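PDB 4U3W: 2-aminomuconate 6-semialdehyde dehydrogenase from Burkholderia cenocepacia, which probably oxidises 2-aminomuconate 6-semialdehyde to 2-aminomuconate with NAD+ as cofactor, as a member of the aldehyde dehydrogenase family. Local coordinates for residues T300-V305 and T343-L348. Numbering follows the deposited sequence.
Sequences TNAGQV and TTMGPL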
ATOM      1  N   THR A 300      35.854   2.229   8.399  1.00 29.23           N
ATOM      2  CA  THR A 300      34.934   3.000   9.248  1.00 26.70           C
ATOM      3  C   THR A 300      34.822   2.355  10.652  1.00 28.61           C
ATOM      4  O   THR A 300      34.659   1.131  10.758  1.00 29.03           O
ATOM      5  CB  THR A 300      33.522   3.095   8.616  1.00 26.79           C
ATOM      6  OG1 THR A 300      33.569   3.945   7.449  1.00 29.53           O
ATOM      7  CG2 THR A 300      32.496   3.685   9.627  1.00 31.91           C
ATOM      8  N   ASN A 301      34.909   3.158  11.714  1.00 29.50           N
ATOM      9  CA  ASN A 301      34.819   2.617  13.108  1.00 27.58           C
ATOM     10  C   ASN A 301      35.841   1.522  13.355  1.00 28.86           C
ATOM     11  O   ASN A 301      35.533   0.530  14.029  1.00 28.53           O
ATOM     12  CB  ASN A 301      33.369   2.057  13.399  1.00 28.94           C
ATOM     13  CG  ASN A 301      33.015   1.981  14.910  1.00 41.82           C
ATOM     14  OD1 ASN A 301      33.391   2.850  15.702  1.00 39.88           O
ATOM     15  ND2 ASN A 301      32.252   0.929  15.303  1.00 43.52           N
ATOM     16  N   ALA A 302      37.027   1.675  12.774  1.00 29.36           N
ATOM     17  CA  ALA A 302      38.098   0.683  12.844  1.00 29.06           C
ATOM     18  C   ALA A 302      37.631  -0.692  12.342  1.00 27.00           C
ATOM     19  O   ALA A 302      38.063  -1.722  12.865  1.00 28.03           O
ATOM     20  CB  ALA A 302      38.688   0.590  14.292  1.00 30.00           C
ATOM     21  N   GLY A 303      36.762  -0.706  11.314  1.00 27.56           N
ATOM     22  CA  GLY A 303      36.271  -1.964  10.741  1.00 28.58           C
ATOM     23  C   GLY A 303      35.242  -2.696  11.635  1.00 32.68           C
ATOM     24  O   GLY A 303      34.868  -3.833  11.367  1.00 35.99           O
ATOM     25  N   GLN A 304      34.754  -2.022  12.671  1.00 29.95           N
ATOM     26  CA  GLN A 304      33.816  -2.648  13.633  1.00 30.31           C
ATOM     27  C   GLN A 304      32.338  -2.287  13.320  1.00 32.47           C
ATOM     28  O   GLN A 304      31.615  -1.715  14.145  1.00 33.19           O
ATOM     29  CB  GLN A 304      34.196  -2.226  15.051  1.00 29.70           C
ATOM     30  CG  GLN A 304      35.618  -2.628  15.489  1.00 27.75           C
ATOM     31  CD  GLN A 304      36.003  -2.005  16.854  1.00 32.13           C
ATOM     32  OE1 GLN A 304      36.315  -2.728  17.811  1.00 32.30           O
ATOM     33  NE2 GLN A 304      36.029  -0.664  16.925  1.00 31.91           N
ATOM     34  N   VAL A 305      31.905  -2.558  12.096  1.00 33.60           N
ATOM     35  CA  VAL A 305      30.489  -2.393  11.733  1.00 33.95           C
ATOM     36  C   VAL A 305      30.099  -3.693  11.108  1.00 33.16           C
ATOM     37  O   VAL A 305      30.914  -4.266  10.383  1.00 36.73           O
ATOM     38  CB  VAL A 305      30.268  -1.246  10.786  1.00 36.69           C
ATOM     39  CG1 VAL A 305      28.759  -0.992  10.635  1.00 39.25           C
ATOM     40  CG2 VAL A 305      30.934  -0.008  11.324  1.00 36.63           C
ATOM     41  N   THR A 343      43.270  12.807  14.446  1.00 40.10           N
ATOM     42  CA  THR A 343      42.976  11.378  14.449  1.00 35.53           C
ATOM     43  C   THR A 343      41.876  11.030  13.458  1.00 31.15           C
ATOM     44  O   THR A 343      40.793  11.624  13.470  1.00 31.12           O
ATOM     45  CB  THR A 343      42.586  10.919  15.885  1.00 30.42           C
ATOM     46  OG1 THR A 343      43.749  11.024  16.725  1.00 32.61           O
ATOM     47  CG2 THR A 343      42.097   9.478  15.904  1.00 29.44           C
ATOM     48  N   THR A 344      42.099  10.038  12.615  1.00 29.95           N
ATOM     49  CA  THR A 344      40.977   9.618  11.782  1.00 31.79           C
ATOM     50  C   THR A 344      40.564   8.164  11.947  1.00 35.05           C
ATOM     51  O   THR A 344      39.560   7.732  11.353  1.00 34.76           O
ATOM     52  CB  THR A 344      41.265   9.867  10.268  1.00 32.02           C
ATOM     53  OG1 THR A 344      42.551   9.357   9.937  1.00 31.03           O
ATOM     54  CG2 THR A 344      41.210  11.347  10.002  1.00 37.91           C
ATOM     55  N   MET A 345      41.291   7.405  12.776  1.00 34.25           N
ATOM     56  CA  MET A 345      40.812   6.075  13.142  1.00 33.29           C
ATOM     57  C   MET A 345      41.105   5.835  14.645  1.00 28.04           C
ATOM     58  O   MET A 345      42.210   6.102  15.112  1.00 28.74           O
ATOM     59  CB  MET A 345      41.480   4.979  12.270  1.00 29.94           C
ATOM     60  CG  MET A 345      40.722   3.615  12.347  1.00 34.82           C
ATOM     61  SD  MET A 345      41.421   2.213  11.425  1.00 36.63           S
ATOM     62  CE  MET A 345      42.549   1.577  12.637  1.00 33.20           C
ATOM     63  N   GLY A 346      40.123   5.330  15.377  1.00 27.12           N
ATOM     64  CA  GLY A 346      40.286   5.031  16.815  1.00 28.83           C
ATOM     65  C   GLY A 346      40.708   3.591  17.107  1.00 26.32           C
ATOM     66  O   GLY A 346      41.032   2.850  16.195  1.00 25.59           O
ATOM     67  N   PRO A 347      40.731   3.208  18.398  1.00 27.25           N
ATOM     68  CA  PRO A 347      41.093   1.854  18.822  1.00 24.96           C
ATOM     69  C   PRO A 347      39.933   0.835  18.578  1.00 27.64           C
ATOM     70  O   PRO A 347      38.780   1.239  18.343  1.00 28.54           O
ATOM     71  CB  PRO A 347      41.305   2.017  20.357  1.00 24.46           C
ATOM     72  CG  PRO A 347      40.350   3.069  20.757  1.00 23.13           C
ATOM     73  CD  PRO A 347      40.339   4.070  19.530  1.00 22.75           C
ATOM     74  N   LEU A 348      40.231  -0.455  18.682  1.00 27.71           N
ATOM     75  CA  LEU A 348      39.171  -1.475  18.914  1.00 25.84           C
ATOM     76  C   LEU A 348      38.563  -1.313  20.285  1.00 28.47           C
ATOM     77  O   LEU A 348      39.073  -0.567  21.167  1.00 28.49           O
ATOM     78  CB  LEU A 348      39.717  -2.888  18.762  1.00 27.24           C
ATOM     79  CG  LEU A 348      40.369  -3.094  17.385  1.00 28.70           C
ATOM     80  CD1 LEU A 348      40.997  -4.516  17.295  1.00 29.05           C
ATOM     81  CD2 LEU A 348      39.451  -2.834  16.227  1.00 30.87           C
TER
HETATM   82  O   HOH W   1      35.757   0.760  19.607  1.00 29.87           O
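Gln304 carries CG anti to its carbonyl carbon (chi1 -60°) and stays extended beyond, which lays its carboxamide across Leu348; OE1 comes to 3.3 Å from Leu348 CA, and CD to 3.6 Å from Leu348 CD2. Glutamine suits this place because its apolar stem can pack on leucine while its amide serves backbone groups. OE1 accepts a bond from the backbone N of Ile349, whereas NE2 turns back to Asn301 O (3.2 Å, N-H...O 161°), from the face opposite that used by Gln304 N. NE2 also donates to a water, 3.0 Å away, that reaches Pro347 O only weakly. The gripped turn is left-handed, with Asn301, Ala302 and Gly303 all at positive phi, which glycine adopts readily; it runs into the aldehyde dehydrogenase Gly-Gln-x-Cys motif, whose cysteine is the nucleophile in relatives. Asn301 ND2 donates to Gln304 O at 3.0 Å and also bonds Asn173 O, tying the turn to a neighbouring loop. Met345, with CG anti to its backbone N (chi1 -164°) and SD extended beyond, lays SD 3.9 Å from Ala302 CA. The small Ala302 methyl fits between Met345 CG and Leu348 CD2, 4.1 and 4.0 Å from CB. Leu348 also touches Val357 of helix 351-366.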